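Local coordinates for protein predicted HD superfamily hydrolase (uncultured Thermotogales bacterium, PDB 2PQ7) that binds two iron ions in an all-helical HD domain and is probably a metal-dependent hydrolase, its substrate being unknown, at residues D67-H72 with A81-E86; L91-G96 with S100-V105; D132-I137 with R196-D201. All coordinates share one frame; numbering follows the deposited sequence. Where two conformers were deposited one is given.

Interaction 1: D67-H72 with A81-E86; sequences DIKRPH and AESGAE. With FE (Fe (III) ion), chain C; FE (Fe (III) ion), chain B; PO4 (phosphate ion), chain E; PO4 (phosphate ion), chain F.
Lys69 lays its chain along Ser83 and Gly84 of helix 80-91, its carbons from CB to CE passing Ser83. Its CB sits 3.8 Å from Ser83 CB. With CG beside the backbone N (chi1 -72°) and one bend, at chi2, the chain runs on past the hydroxyl: Lys69 CG lies 3.7 Å from Gly84 N, and Lys69 CD comes within 3.4 Å of Ser83 OG. The ammonium turns away, and one water joins the tips, accepting from Lys69 NZ at 3.0 Å and lying 2.8 Å from Ser83 OG. That water also sits above one face of the His72 ring, toward its rim. At Gly84, which has no side chain, the backbone comes close to Lys69.

The turn from Asp67 to Arg70 begins with the aspartate of the His66-Asp67 pair in the H...HD...D pattern. Asp67 bridges the two irons, OD1 to one at 2.0 Å and OD2 to the other at 2.1 Å; His80 and His112 complete the protein ligands of the first. Arg70 meets the phosphates with its guanidinium edge: NE donates to O3 of the phosphate that bridges the irons (2.9 Å, 158°), and NH2 also donates to that O3, and weakly to the second phosphate.

Interaction 2: L91-G96 with S100-V105; sequences LLPTMG and SFVAEV
Leu92 and Val102 meet through torsions that send their branches into the gap between the turn 91-96 and helix 99-111. In Leu92, CG lies opposite the carbonyl carbon (chi1 -65°) and the rest of the chain is extended, which carries CD1 toward the next turn of the helix. Val102, with CG1 trans to the backbone N (chi1 175°), holds CG2 toward Leu92.

Two levels of contact result. Nearer the backbone, Val102 CG2 rests 3.6 Å from Leu92 CB; farther out, Leu92 CD1 comes 3.9 Å from Val105 CG1, the two side chains crossing at about a right angle. Pro93 adds CD, 4.1 Å from Val102 CG2. Within the turn, Thr94 OG1 donates to Leu91 O at 2.7 Å, in the carbonyl plane, beside a weak bond from Thr94 N to the same oxygen.

This is the connection between the successive helices 80-91 and 99-111 of the HD domain. Phe97 of the connection touches both Leu92 and Val102, while Ile61 of helix 56-65 also touches Leu92. Everything that meets across the corner is aliphatic, so the junction depends on shape and the exclusion of water, with no polar pairing to fix its register.

Interaction 3: D132-I137 with R196-D201; sequences DRLDAI and RKMAED. With FE (Fe (III) ion), chain C.
Leu134 presents its two methyl branches to helix 193-217, CD2 mainly to Ala199 and CD1 to the Met198 side chain. Its CD2 settles against the backbone, 3.6 Å from Ala199 N, with Ala199 CB 3.9 Å away. The other branch, CD1, meets the selenomethionine at position 198: Leu134 CD1 is 4.1 Å from Met198 SE, and the side chains cross nearly perpendicularly. Ile137, three residues on and with an extended backbone, brings its CD1 to 3.8 Å from Ala199 O. Its CG1 stands between the backbone N and the carbonyl carbon (chi1 58°), a less roomy setting that directs CD1 at Ala199. The small methyl of Ala199 thus meets both Leu134 and Ile137.

A second shell frames these groups. Phe190 touches Leu134 and Ala199 and takes a cation-pi contact from Arg133, whereas Asn44, Glu47 and Ile48 of helix 35-52 border Leu134 and Met198. Ile137 O accepts from Arg202, a further tie to the long helix, and Asp201 forms a salt bridge with Arg212 of the second subunit.

On the metal side, Asp132 OD1 binds an iron at 2.1 Å, and Asp132 OD2 accepts a hydrogen bond from the metal-bound water at 2.7 Å. Asp135, itself paired with Arg40, hydrogen-bonds His37 ND1, which would help set the orientation of that ligand. Asp132 with His37, His66 and Asp67 forms the H...HD...D metal site characteristic of HD-domain proteins.

The three contacts follow one another along the chain. Interactions 1 and 2 are neighbours, their centres 15 Å apart, linked by helix 80-91, which carries one segment of interaction 1 and runs into the loop of interaction 2. Interaction 3 lies on the opposite side of the chain's centre, 23 Å from interaction 1 and 28 Å from interaction 2, where segment 132-137 meets helix 193-217. The metal site spans that separation: Asp67 and Asp132 bind the same iron, and one water belongs to both contacts. Residues far apart in sequence are thereby drawn onto one centre, while interaction 2 joins successive helices of the same HD domain away from it.

Interaction 1: D67-H72 with A81-E86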
ATOM      1  N   ASP A  67       0.526  -6.612 -25.159  1.00 12.02           N
ATOM      2  CA  ASP A  67      -0.180  -5.338 -25.145  1.00 11.80           C
ATOM      3  C   ASP A  67       0.496  -4.258 -26.021  1.00 12.65           C
ATOM      4  O   ASP A  67       0.219  -3.059 -25.815  1.00 13.01           O
ATOM      5  CB  ASP A  67      -0.288  -4.853 -23.714  1.00 12.57           C
ATOM      6  CG  ASP A  67      -1.387  -5.566 -22.927  1.00 16.69           C
ATOM      7  OD1 ASP A  67      -2.357  -6.166 -23.474  1.00 13.67           O
ATOM      8  OD2 ASP A  67      -1.325  -5.491 -21.664  1.00 15.36           O
ATOM      9  N   ILE A  68       1.312  -4.677 -27.006  1.00 14.10           N
ATOM     10  CA  ILE A  68       2.047  -3.708 -27.803  1.00 15.93           C
ATOM     11  C   ILE A  68       1.114  -2.835 -28.642  1.00 13.35           C
ATOM     12  O   ILE A  68       1.451  -1.697 -28.942  1.00 12.42           O
ATOM     13  CB  ILE A  68       3.161  -4.351 -28.629  1.00 14.89           C
ATOM     14  CG1 ILE A  68       4.243  -3.290 -28.978  1.00 14.92           C
ATOM     15  CG2 ILE A  68       2.625  -5.060 -29.891  1.00 15.08           C
ATOM     16  CD1 ILE A  68       5.374  -3.806 -29.806  1.00 19.45           C
ATOM     17  N   LYS A  69      -0.124  -3.312 -28.880  1.00 13.56           N
ATOM     18  CA  LYS A  69      -1.080  -2.543 -29.633  1.00 13.04           C
ATOM     19  C   LYS A  69      -2.108  -1.872 -28.719  1.00 12.79           C
ATOM     20  O   LYS A  69      -3.138  -1.343 -29.198  1.00 13.20           O
ATOM     21  CB  LYS A  69      -1.708  -3.372 -30.741  1.00 13.66           C
ATOM     22  CG  LYS A  69      -0.787  -3.676 -31.879  1.00 12.42           C
ATOM     23  CD  LYS A  69      -0.618  -2.459 -32.783  1.00 16.75           C
ATOM     24  CE  LYS A  69       0.363  -2.812 -33.881  1.00 23.21           C
ATOM     25  NZ  LYS A  69       0.451  -1.719 -34.871  1.00 22.68           N
ATOM     26  N   ARG A  70      -1.833  -1.831 -27.432  1.00 13.33           N
ATOM     27  CA  ARG A  70      -2.730  -1.100 -26.514  1.00 13.90           C
ATOM     28  C   ARG A  70      -2.793   0.395 -26.841  1.00 14.08           C
ATOM     29  O   ARG A  70      -3.866   0.982 -26.870  1.00 15.20           O
ATOM     30  CB  ARG A  70      -2.355  -1.292 -25.039  1.00 15.71           C
ATOM     31  CG  ARG A  70      -3.143  -2.299 -24.323  1.00 27.43           C
ATOM     32  CD  ARG A  70      -4.492  -1.749 -23.984  1.00 27.95           C
ATOM     33  NE  ARG A  70      -5.276  -2.697 -23.216  1.00 32.46           N
ATOM     34  CZ  ARG A  70      -6.547  -2.515 -22.883  1.00 33.04           C
ATOM     35  NH1 ARG A  70      -7.184  -1.420 -23.259  1.00 34.21           N
ATOM     36  NH2 ARG A  70      -7.184  -3.449 -22.186  1.00 34.54           N
ATOM     37  N   PRO A  71      -1.638   1.013 -27.036  1.00 14.65           N
ATOM     38  CA  PRO A  71      -1.707   2.422 -27.406  1.00 13.24           C
ATOM     39  C   PRO A  71      -2.498   2.631 -28.702  1.00 14.69           C
ATOM     40  O   PRO A  71      -3.314   3.548 -28.792  1.00 16.53           O
ATOM     41  CB  PRO A  71      -0.216   2.785 -27.587  1.00 13.07           C
ATOM     42  CG  PRO A  71       0.493   1.864 -26.652  1.00 16.62           C
ATOM     43  CD  PRO A  71      -0.253   0.569 -26.779  1.00 15.63           C
ATOM     44  N   HIS A  72      -2.332   1.721 -29.673  1.00 13.13           N
ATOM     45  CA  HIS A  72      -3.053   1.815 -30.905  1.00 13.08           C
ATOM     46  C   HIS A  72      -4.564   1.661 -30.679  1.00 14.55           C
ATOM     47  O   HIS A  72      -5.332   2.386 -31.321  1.00 15.45           O
ATOM     48  CB  HIS A  72      -2.499   0.799 -31.892  1.00 16.11           C
ATOM     49  CG  HIS A  72      -3.244   0.745 -33.185  1.00 18.30           C
ATOM     50  ND1 HIS A  72      -3.005   1.635 -34.213  1.00 26.10           N
ATOM     51  CD2 HIS A  72      -4.214  -0.091 -33.618  1.00 16.21           C
ATOM     52  CE1 HIS A  72      -3.805   1.345 -35.226  1.00 25.76           C
ATOM     53  NE2 HIS A  72      -4.549   0.309 -34.890  1.00 21.24           N
ATOM     54  N   ALA A  81      -5.705  -7.232 -28.861  1.00 17.07           N
ATOM     55  CA  ALA A  81      -5.331  -8.649 -28.910  1.00 14.87           C
ATOM     56  C   ALA A  81      -5.211  -9.106 -30.373  1.00 15.72           C
ATOM     57  O   ALA A  81      -4.258  -9.799 -30.773  1.00 15.30           O
ATOM     58  CB  ALA A  81      -6.365  -9.476 -28.132  1.00 15.91           C
ATOM     59  N   GLU A  82      -6.174  -8.709 -31.222  0.50 15.18           N
ATOM     60  CA  GLU A  82      -6.148  -9.052 -32.660  0.50 13.96           C
ATOM     61  C   GLU A  82      -4.983  -8.372 -33.407  0.50 13.29           C
ATOM     62  O   GLU A  82      -4.278  -8.987 -34.255  0.50 10.93           O
ATOM     63  CB  GLU A  82      -7.460  -8.639 -33.383  0.50 16.90           C
ATOM     64  CG  GLU A  82      -8.702  -9.388 -32.931  0.50 16.17           C
ATOM     65  N   SER A  83      -4.914  -7.060 -33.016  0.50 14.72           N
ATOM     66  CA  SER A  83      -3.873  -6.254 -33.641  0.50 17.65           C
ATOM     67  C   SER A  83      -2.465  -6.686 -33.243  0.50 15.98           C
ATOM     68  O   SER A  83      -1.546  -6.649 -34.079  0.50 13.83           O
ATOM     69  CB  SER A  83      -4.077  -4.786 -33.282  0.50 19.27           C
ATOM     70  OG  SER A  83      -3.288  -3.980 -34.122  0.50 25.29           O
ATOM     71  N   GLY A  84      -2.305  -7.014 -31.967  1.00 13.06           N
ATOM     72  CA  GLY A  84      -1.033  -7.510 -31.409  1.00 12.05           C
ATOM     73  C   GLY A  84      -0.655  -8.855 -31.988  1.00 15.73           C
ATOM     74  O   GLY A  84       0.493  -9.100 -32.290  1.00 13.06           O
ATOM     75  N   ALA A  85      -1.597  -9.738 -32.180  1.00 13.08           N
ATOM     76  CA  ALA A  85      -1.323 -11.039 -32.807  1.00 11.04           C
ATOM     77  C   ALA A  85      -0.875 -10.887 -34.225  1.00 14.22           C
ATOM     78  O   ALA A  85       0.074 -11.538 -34.649  1.00 12.55           O
ATOM     79  CB  ALA A  85      -2.590 -11.885 -32.720  1.00 11.09           C
ATOM     80  N   GLU A  86      -1.524 -10.016 -35.003  1.00 14.19           N
ATOM     81  CA  GLU A  86      -1.119  -9.773 -36.381  1.00 13.32           C
ATOM     82  C   GLU A  86       0.307  -9.155 -36.439  1.00 11.70           C
ATOM     83  O   GLU A  86       1.115  -9.516 -37.268  1.00 14.15           O
ATOM     84  CB  GLU A  86      -2.166  -8.855 -37.049  1.00 14.52           C
ATOM     85  CG  GLU A  86      -1.811  -8.439 -38.467  1.00 18.45           C
ATOM     86  CD  GLU A  86      -2.834  -7.483 -39.094  1.00 24.28           C
ATOM     87  OE1 GLU A  86      -4.057  -7.762 -38.989  1.00 24.58           O
ATOM     88  OE2 GLU A  86      -2.389  -6.514 -39.758  1.00 36.37           O
TER
HETATM   89 FE    FE C 221      -1.813  -6.960 -20.232  1.00 17.09          FE
HETATM   90 FE    FE B 220      -4.157  -6.848 -22.920  1.00 16.80          FE
HETATM   91  P   PO4 E 223      -4.270  -4.713 -20.382  1.00 28.71           P
HETATM   92  O1  PO4 E 223      -5.615  -4.486 -19.741  1.00 34.71           O
HETATM   93  O2  PO4 E 223      -3.537  -3.360 -20.381  1.00 33.62           O
HETATM   94  O3  PO4 E 223      -4.520  -5.145 -21.828  1.00 21.21           O
HETATM   95  O4  PO4 E 223      -3.448  -5.634 -19.483  1.00 22.19           O
HETATM   96  P   PO4 F 224      -6.980  -7.254 -21.232  1.00 51.65           P
HETATM   97  O1  PO4 F 224      -7.840  -5.999 -21.292  1.00 46.40           O
HETATM   98  O2  PO4 F 224      -6.132  -7.267 -19.974  1.00 56.29           O
HETATM   99  O3  PO4 F 224      -6.102  -7.382 -22.462  1.00 22.69           O
HETATM  100  O4  PO4 F 224      -7.932  -8.424 -21.194  1.00 55.13           O
HETATM  101  O   HOH W   1      -2.271  -2.298 -36.058  1.00 29.50           O
HETATM  102  O   HOH W   2      -3.416  -7.741 -21.291  1.00 18.77           O

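Interaction 2: L91-G96 with S100-V105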
ATOM      1  N   LEU A  91       6.321  -9.380 -37.334  1.00 15.52           N
ATOM      2  CA  LEU A  91       7.638  -9.038 -36.786  1.00 16.58           C
ATOM      3  C   LEU A  91       8.529 -10.265 -36.607  1.00 17.01           C
ATOM      4  O   LEU A  91       9.677 -10.274 -37.022  1.00 15.99           O
ATOM      5  CB  LEU A  91       7.492  -8.362 -35.421  1.00 16.62           C
ATOM      6  CG  LEU A  91       8.814  -8.159 -34.642  1.00 14.46           C
ATOM      7  CD1 LEU A  91       9.591  -7.061 -35.355  1.00 18.14           C
ATOM      8  CD2 LEU A  91       8.539  -7.765 -33.234  1.00 17.19           C
ATOM      9  N   LEU A  92       8.039 -11.287 -35.940  1.00 13.35           N
ATOM     10  CA  LEU A  92       8.824 -12.404 -35.510  1.00 13.89           C
ATOM     11  C   LEU A  92       9.548 -13.214 -36.602  1.00 15.73           C
ATOM     12  O   LEU A  92      10.708 -13.624 -36.406  1.00 17.04           O
ATOM     13  CB  LEU A  92       8.066 -13.307 -34.539  1.00 14.94           C
ATOM     14  CG  LEU A  92       7.734 -12.617 -33.194  1.00 15.28           C
ATOM     15  CD1 LEU A  92       6.893 -13.549 -32.320  1.00 15.33           C
ATOM     16  CD2 LEU A  92       9.029 -12.091 -32.443  1.00 16.33           C
ATOM     17  N   PRO A  93       8.909 -13.450 -37.758  1.00 15.29           N
ATOM     18  CA  PRO A  93       9.664 -14.144 -38.841  1.00 17.56           C
ATOM     19  C   PRO A  93      10.923 -13.394 -39.297  1.00 17.79           C
ATOM     20  O   PRO A  93      11.889 -14.038 -39.696  1.00 21.27           O
ATOM     21  CB  PRO A  93       8.644 -14.234 -39.980  1.00 18.25           C
ATOM     22  CG  PRO A  93       7.303 -14.237 -39.256  1.00 15.68           C
ATOM     23  CD  PRO A  93       7.486 -13.262 -38.128  1.00 16.87           C
ATOM     24  N   THR A  94      10.887 -12.068 -39.215  1.00 19.24           N
ATOM     25  CA  THR A  94      12.056 -11.249 -39.596  1.00 20.55           C
ATOM     26  C   THR A  94      13.219 -11.379 -38.642  1.00 22.78           C
ATOM     27  O   THR A  94      14.330 -10.923 -38.946  1.00 25.20           O
ATOM     28  CB  THR A  94      11.725  -9.728 -39.739  1.00 20.83           C
ATOM     29  OG1 THR A  94      11.611  -9.128 -38.449  1.00 23.95           O
ATOM     30  CG2 THR A  94      10.467  -9.475 -40.577  1.00 24.96           C
HETATM   31  N   MSE A  95      12.986 -11.961 -37.473  1.00 21.30           N
HETATM   32  CA  MSE A  95      13.986 -12.202 -36.450  1.00 20.38           C
HETATM   33  C   MSE A  95      14.423 -13.674 -36.406  1.00 21.06           C
HETATM   34  O   MSE A  95      15.065 -14.120 -35.456  1.00 23.59           O
HETATM   35  CB  MSE A  95      13.426 -11.719 -35.092  1.00 19.10           C
HETATM   36  CG  MSE A  95      13.202 -10.196 -34.999  1.00 19.06           C
HETATM   37 SE   MSE A  95      12.422  -9.703 -33.369  0.74 16.04          SE
HETATM   38  CE  MSE A  95      13.011  -7.867 -33.422  1.00 18.59           C
ATOM     39  N   GLY A  96      14.052 -14.429 -37.434  1.00 20.92           N
ATOM     40  CA  GLY A  96      14.424 -15.809 -37.563  1.00 21.43           C
ATOM     41  C   GLY A  96      13.603 -16.845 -36.799  1.00 19.53           C
ATOM     42  O   GLY A  96      13.949 -18.009 -36.780  1.00 21.92           O
ATOM     43  N   SER A 100       6.113 -22.448 -36.505  1.00 16.39           N
ATOM     44  CA  SER A 100       5.367 -22.958 -35.370  1.00 16.68           C
ATOM     45  C   SER A 100       5.564 -22.047 -34.163  1.00 17.87           C
ATOM     46  O   SER A 100       4.603 -21.792 -33.454  1.00 16.98           O
ATOM     47  CB  SER A 100       5.711 -24.446 -35.105  1.00 20.48           C
ATOM     48  OG  SER A 100       5.380 -25.245 -36.266  1.00 20.32           O
ATOM     49  N   PHE A 101       6.755 -21.511 -33.948  1.00 16.17           N
ATOM     50  CA  PHE A 101       6.993 -20.630 -32.826  1.00 14.87           C
ATOM     51  C   PHE A 101       6.124 -19.399 -32.963  1.00 14.25           C
ATOM     52  O   PHE A 101       5.444 -18.944 -32.007  1.00 14.36           O
ATOM     53  CB  PHE A 101       8.482 -20.199 -32.809  1.00 17.43           C
ATOM     54  CG  PHE A 101       8.867 -19.335 -31.659  1.00 15.95           C
ATOM     55  CD1 PHE A 101       8.596 -17.995 -31.652  1.00 15.41           C
ATOM     56  CD2 PHE A 101       9.595 -19.872 -30.603  1.00 18.43           C
ATOM     57  CE1 PHE A 101       8.989 -17.173 -30.584  1.00 18.76           C
ATOM     58  CE2 PHE A 101       9.987 -19.073 -29.575  1.00 16.96           C
ATOM     59  CZ  PHE A 101       9.692 -17.752 -29.554  1.00 14.62           C
ATOM     60  N   VAL A 102       6.233 -18.764 -34.125  1.00 14.26           N
ATOM     61  CA  VAL A 102       5.471 -17.540 -34.385  1.00 13.44           C
ATOM     62  C   VAL A 102       3.946 -17.780 -34.260  1.00 13.57           C
ATOM     63  O   VAL A 102       3.237 -16.945 -33.677  1.00 14.43           O
ATOM     64  CB  VAL A 102       5.831 -16.951 -35.765  1.00 12.13           C
ATOM     65  CG1 VAL A 102       4.974 -15.778 -36.089  1.00 13.18           C
ATOM     66  CG2 VAL A 102       7.349 -16.617 -35.857  1.00 13.14           C
ATOM     67  N   ALA A 103       3.441 -18.897 -34.771  1.00 13.42           N
ATOM     68  CA  ALA A 103       1.996 -19.165 -34.686  1.00 13.61           C
ATOM     69  C   ALA A 103       1.580 -19.297 -33.236  1.00 15.41           C
ATOM     70  O   ALA A 103       0.527 -18.818 -32.847  1.00 13.95           O
ATOM     71  CB  ALA A 103       1.661 -20.383 -35.458  1.00 14.29           C
ATOM     72  N   GLU A 104       2.378 -19.932 -32.422  1.00 12.98           N
ATOM     73  CA  GLU A 104       1.994 -20.136 -31.029  1.00 12.54           C
ATOM     74  C   GLU A 104       1.977 -18.803 -30.280  1.00 14.04           C
ATOM     75  O   GLU A 104       1.085 -18.523 -29.476  1.00 12.42           O
ATOM     76  CB  GLU A 104       2.891 -21.170 -30.289  1.00 13.43           C
ATOM     77  CG  GLU A 104       2.511 -21.323 -28.807  1.00 15.65           C
ATOM     78  CD  GLU A 104       3.016 -22.590 -28.149  1.00 18.04           C
ATOM     79  OE1 GLU A 104       3.403 -23.521 -28.876  1.00 21.79           O
ATOM     80  OE2 GLU A 104       2.988 -22.674 -26.889  1.00 20.71           O
ATOM     81  N   VAL A 105       3.026 -18.021 -30.443  1.00 14.05           N
ATOM     82  CA  VAL A 105       3.077 -16.721 -29.797  1.00 12.30           C
ATOM     83  C   VAL A 105       1.924 -15.838 -30.250  1.00 13.34           C
ATOM     84  O   VAL A 105       1.282 -15.155 -29.411  1.00 12.18           O
ATOM     85  CB  VAL A 105       4.440 -15.995 -30.026  1.00 12.94           C
ATOM     86  CG1 VAL A 105       4.418 -14.552 -29.535  1.00 12.76           C
ATOM     87  CG2 VAL A 105       5.545 -16.768 -29.348  1.00 14.70           C
TER

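Interaction 3: D132-I137 with R196-D201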
ATOM      1  N   ASP A 132      -0.572 -12.118 -17.029  1.00 14.87           N
ATOM      2  CA  ASP A 132      -1.283 -10.848 -17.225  1.00 16.33           C
ATOM      3  C   ASP A 132      -2.207 -10.626 -16.036  1.00 17.93           C
ATOM      4  O   ASP A 132      -2.165  -9.562 -15.377  1.00 18.24           O
ATOM      5  CB  ASP A 132      -2.084 -10.932 -18.513  1.00 14.03           C
ATOM      6  CG  ASP A 132      -2.695  -9.603 -18.945  1.00 16.08           C
ATOM      7  OD1 ASP A 132      -1.995  -8.558 -18.838  1.00 17.61           O
ATOM      8  OD2 ASP A 132      -3.851  -9.636 -19.419  1.00 21.15           O
ATOM      9  N   ARG A 133      -3.000 -11.648 -15.709  1.00 17.72           N
ATOM     10  CA  ARG A 133      -4.007 -11.465 -14.660  1.00 18.64           C
ATOM     11  C   ARG A 133      -3.397 -11.354 -13.288  1.00 16.50           C
ATOM     12  O   ARG A 133      -3.958 -10.653 -12.422  1.00 20.28           O
ATOM     13  CB  ARG A 133      -5.079 -12.552 -14.708  1.00 18.57           C
ATOM     14  CG  ARG A 133      -5.858 -12.557 -15.989  1.00 19.54           C
ATOM     15  CD  ARG A 133      -6.785 -13.722 -16.169  1.00 22.79           C
ATOM     16  NE  ARG A 133      -7.789 -13.721 -15.101  1.00 28.36           N
ATOM     17  CZ  ARG A 133      -7.805 -14.514 -14.022  1.00 33.00           C
ATOM     18  NH1 ARG A 133      -6.927 -15.500 -13.825  1.00 39.29           N
ATOM     19  NH2 ARG A 133      -8.777 -14.341 -13.137  1.00 38.32           N
ATOM     20  N   LEU A 134      -2.208 -11.929 -13.068  1.00 17.08           N
ATOM     21  CA  LEU A 134      -1.563 -11.812 -11.757  1.00 18.60           C
ATOM     22  C   LEU A 134      -1.253 -10.339 -11.437  1.00 18.49           C
ATOM     23  O   LEU A 134      -1.094  -9.986 -10.273  1.00 18.88           O
ATOM     24  CB  LEU A 134      -0.227 -12.559 -11.710  1.00 19.27           C
ATOM     25  CG  LEU A 134      -0.255 -14.044 -11.381  1.00 22.11           C
ATOM     26  CD1 LEU A 134       1.134 -14.696 -11.616  1.00 19.49           C
ATOM     27  CD2 LEU A 134      -0.711 -14.212  -9.880  1.00 25.05           C
ATOM     28  N   ASP A 135      -1.142  -9.499 -12.458  1.00 17.01           N
ATOM     29  CA  ASP A 135      -0.794  -8.090 -12.241  1.00 18.48           C
ATOM     30  C   ASP A 135      -1.896  -7.280 -11.558  1.00 19.10           C
ATOM     31  O   ASP A 135      -1.635  -6.161 -11.130  1.00 20.67           O
ATOM     32  CB  ASP A 135      -0.359  -7.423 -13.549  1.00 20.00           C
ATOM     33  CG  ASP A 135       0.450  -6.157 -13.299  1.00 18.57           C
ATOM     34  OD1 ASP A 135       1.411  -6.210 -12.498  1.00 19.45           O
ATOM     35  OD2 ASP A 135       0.117  -5.142 -13.930  1.00 19.87           O
ATOM     36  N   ALA A 136      -3.118  -7.809 -11.481  1.00 20.21           N
ATOM     37  CA  ALA A 136      -4.209  -7.155 -10.787  1.00 22.77           C
ATOM     38  C   ALA A 136      -4.102  -7.256  -9.248  1.00 22.43           C
ATOM     39  O   ALA A 136      -4.847  -6.581  -8.525  1.00 24.77           O
ATOM     40  CB  ALA A 136      -5.495  -7.725 -11.228  1.00 21.96           C
ATOM     41  N   ILE A 137      -3.202  -8.089  -8.749  1.00 19.95           N
ATOM     42  CA  ILE A 137      -3.033  -8.270  -7.316  1.00 23.10           C
ATOM     43  C   ILE A 137      -1.613  -8.188  -6.823  1.00 22.46           C
ATOM     44  O   ILE A 137      -0.652  -8.416  -7.541  1.00 21.95           O
ATOM     45  CB  ILE A 137      -3.653  -9.569  -6.818  1.00 26.19           C
ATOM     46  CG1 ILE A 137      -3.069 -10.778  -7.534  1.00 25.27           C
ATOM     47  CG2 ILE A 137      -5.162  -9.519  -6.990  1.00 33.11           C
ATOM     48  CD1 ILE A 137      -3.729 -12.092  -7.151  1.00 29.30           C
ATOM     49  N   ARG A 196      -1.324 -20.181  -9.687  1.00 18.96           N
ATOM     50  CA  ARG A 196      -2.284 -20.331  -8.583  1.00 21.27           C
ATOM     51  C   ARG A 196      -1.630 -20.089  -7.246  1.00 20.00           C
ATOM     52  O   ARG A 196      -2.197 -19.379  -6.395  1.00 20.65           O
ATOM     53  CB  ARG A 196      -2.923 -21.713  -8.576  1.00 22.17           C
ATOM     54  CG  ARG A 196      -3.878 -21.958  -9.680  1.00 25.54           C
ATOM     55  CD  ARG A 196      -4.725 -23.166  -9.322  1.00 37.70           C
ATOM     56  NE  ARG A 196      -5.433 -23.687 -10.467  1.00 48.70           N
ATOM     57  CZ  ARG A 196      -4.962 -24.619 -11.292  1.00 62.69           C
ATOM     58  NH1 ARG A 196      -3.754 -25.165 -11.124  1.00 64.95           N
ATOM     59  NH2 ARG A 196      -5.721 -25.017 -12.307  1.00 70.64           N
ATOM     60  N   LYS A 197      -0.425 -20.604  -7.057  1.00 18.57           N
ATOM     61  CA  LYS A 197       0.316 -20.393  -5.819  1.00 21.66           C
ATOM     62  C   LYS A 197       0.706 -18.928  -5.661  1.00 22.70           C
ATOM     63  O   LYS A 197       0.634 -18.383  -4.573  1.00 22.79           O
ATOM     64  CB  LYS A 197       1.543 -21.274  -5.738  1.00 24.31           C
ATOM     65  CG  LYS A 197       1.179 -22.755  -5.541  1.00 29.69           C
ATOM     66  CD  LYS A 197       2.351 -23.579  -5.036  1.00 42.25           C
ATOM     67  CE  LYS A 197       3.500 -23.677  -6.027  1.00 51.49           C
ATOM     68  NZ  LYS A 197       3.150 -24.483  -7.233  1.00 61.86           N
HETATM   69  N   MSE A 198       1.151 -18.299  -6.745  0.50 19.78           N
HETATM   70  CA  MSE A 198       1.506 -16.881  -6.715  0.50 20.56           C
HETATM   71  C   MSE A 198       0.288 -16.021  -6.420  0.50 21.71           C
HETATM   72  O   MSE A 198       0.404 -15.018  -5.695  0.50 19.47           O
HETATM   73  CB  MSE A 198       2.148 -16.466  -8.043  0.50 21.36           C
HETATM   74  CG  MSE A 198       3.534 -17.061  -8.247  0.50 19.07           C
HETATM   75 SE   MSE A 198       4.209 -16.864 -10.080  0.37 15.09          SE
HETATM   76  CE  MSE A 198       4.915 -15.069 -10.115  0.50 20.94           C
ATOM     77  N   ALA A 199      -0.863 -16.387  -6.985  1.00 21.15           N
ATOM     78  CA  ALA A 199      -2.106 -15.678  -6.779  1.00 21.97           C
ATOM     79  C   ALA A 199      -2.545 -15.821  -5.317  1.00 25.00           C
ATOM     80  O   ALA A 199      -2.950 -14.838  -4.693  1.00 23.56           O
ATOM     81  CB  ALA A 199      -3.179 -16.197  -7.684  1.00 21.22           C
ATOM     82  N   GLU A 200      -2.437 -17.034  -4.775  1.00 23.67           N
ATOM     83  CA  GLU A 200      -2.792 -17.262  -3.377  1.00 25.63           C
ATOM     84  C   GLU A 200      -1.932 -16.415  -2.443  1.00 23.79           C
ATOM     85  O   GLU A 200      -2.423 -15.802  -1.495  1.00 24.36           O
ATOM     86  CB  GLU A 200      -2.615 -18.743  -3.034  1.00 25.12           C
ATOM     87  CG  GLU A 200      -2.971 -19.103  -1.605  1.00 35.16           C
ATOM     88  N   ASP A 201      -0.644 -16.376  -2.715  1.00 19.57           N
ATOM     89  CA  ASP A 201       0.293 -15.625  -1.936  1.00 20.95           C
ATOM     90  C   ASP A 201      -0.005 -14.110  -2.023  1.00 20.24           C
ATOM     91  O   ASP A 201      -0.100 -13.411  -0.987  1.00 20.57           O
ATOM     92  CB  ASP A 201       1.666 -15.942  -2.465  1.00 19.79           C
ATOM     93  CG  ASP A 201       2.755 -15.183  -1.787  1.00 25.94           C
ATOM     94  OD1 ASP A 201       2.895 -15.256  -0.533  1.00 26.19           O
ATOM     95  OD2 ASP A 201       3.532 -14.528  -2.509  1.00 26.39           O
TER
HETATM   96 FE    FE C 221      -1.813  -6.960 -20.232  1.00 17.09          FE
HETATM   97  O   HOH W   2      -3.416  -7.741 -21.291  1.00 18.77           O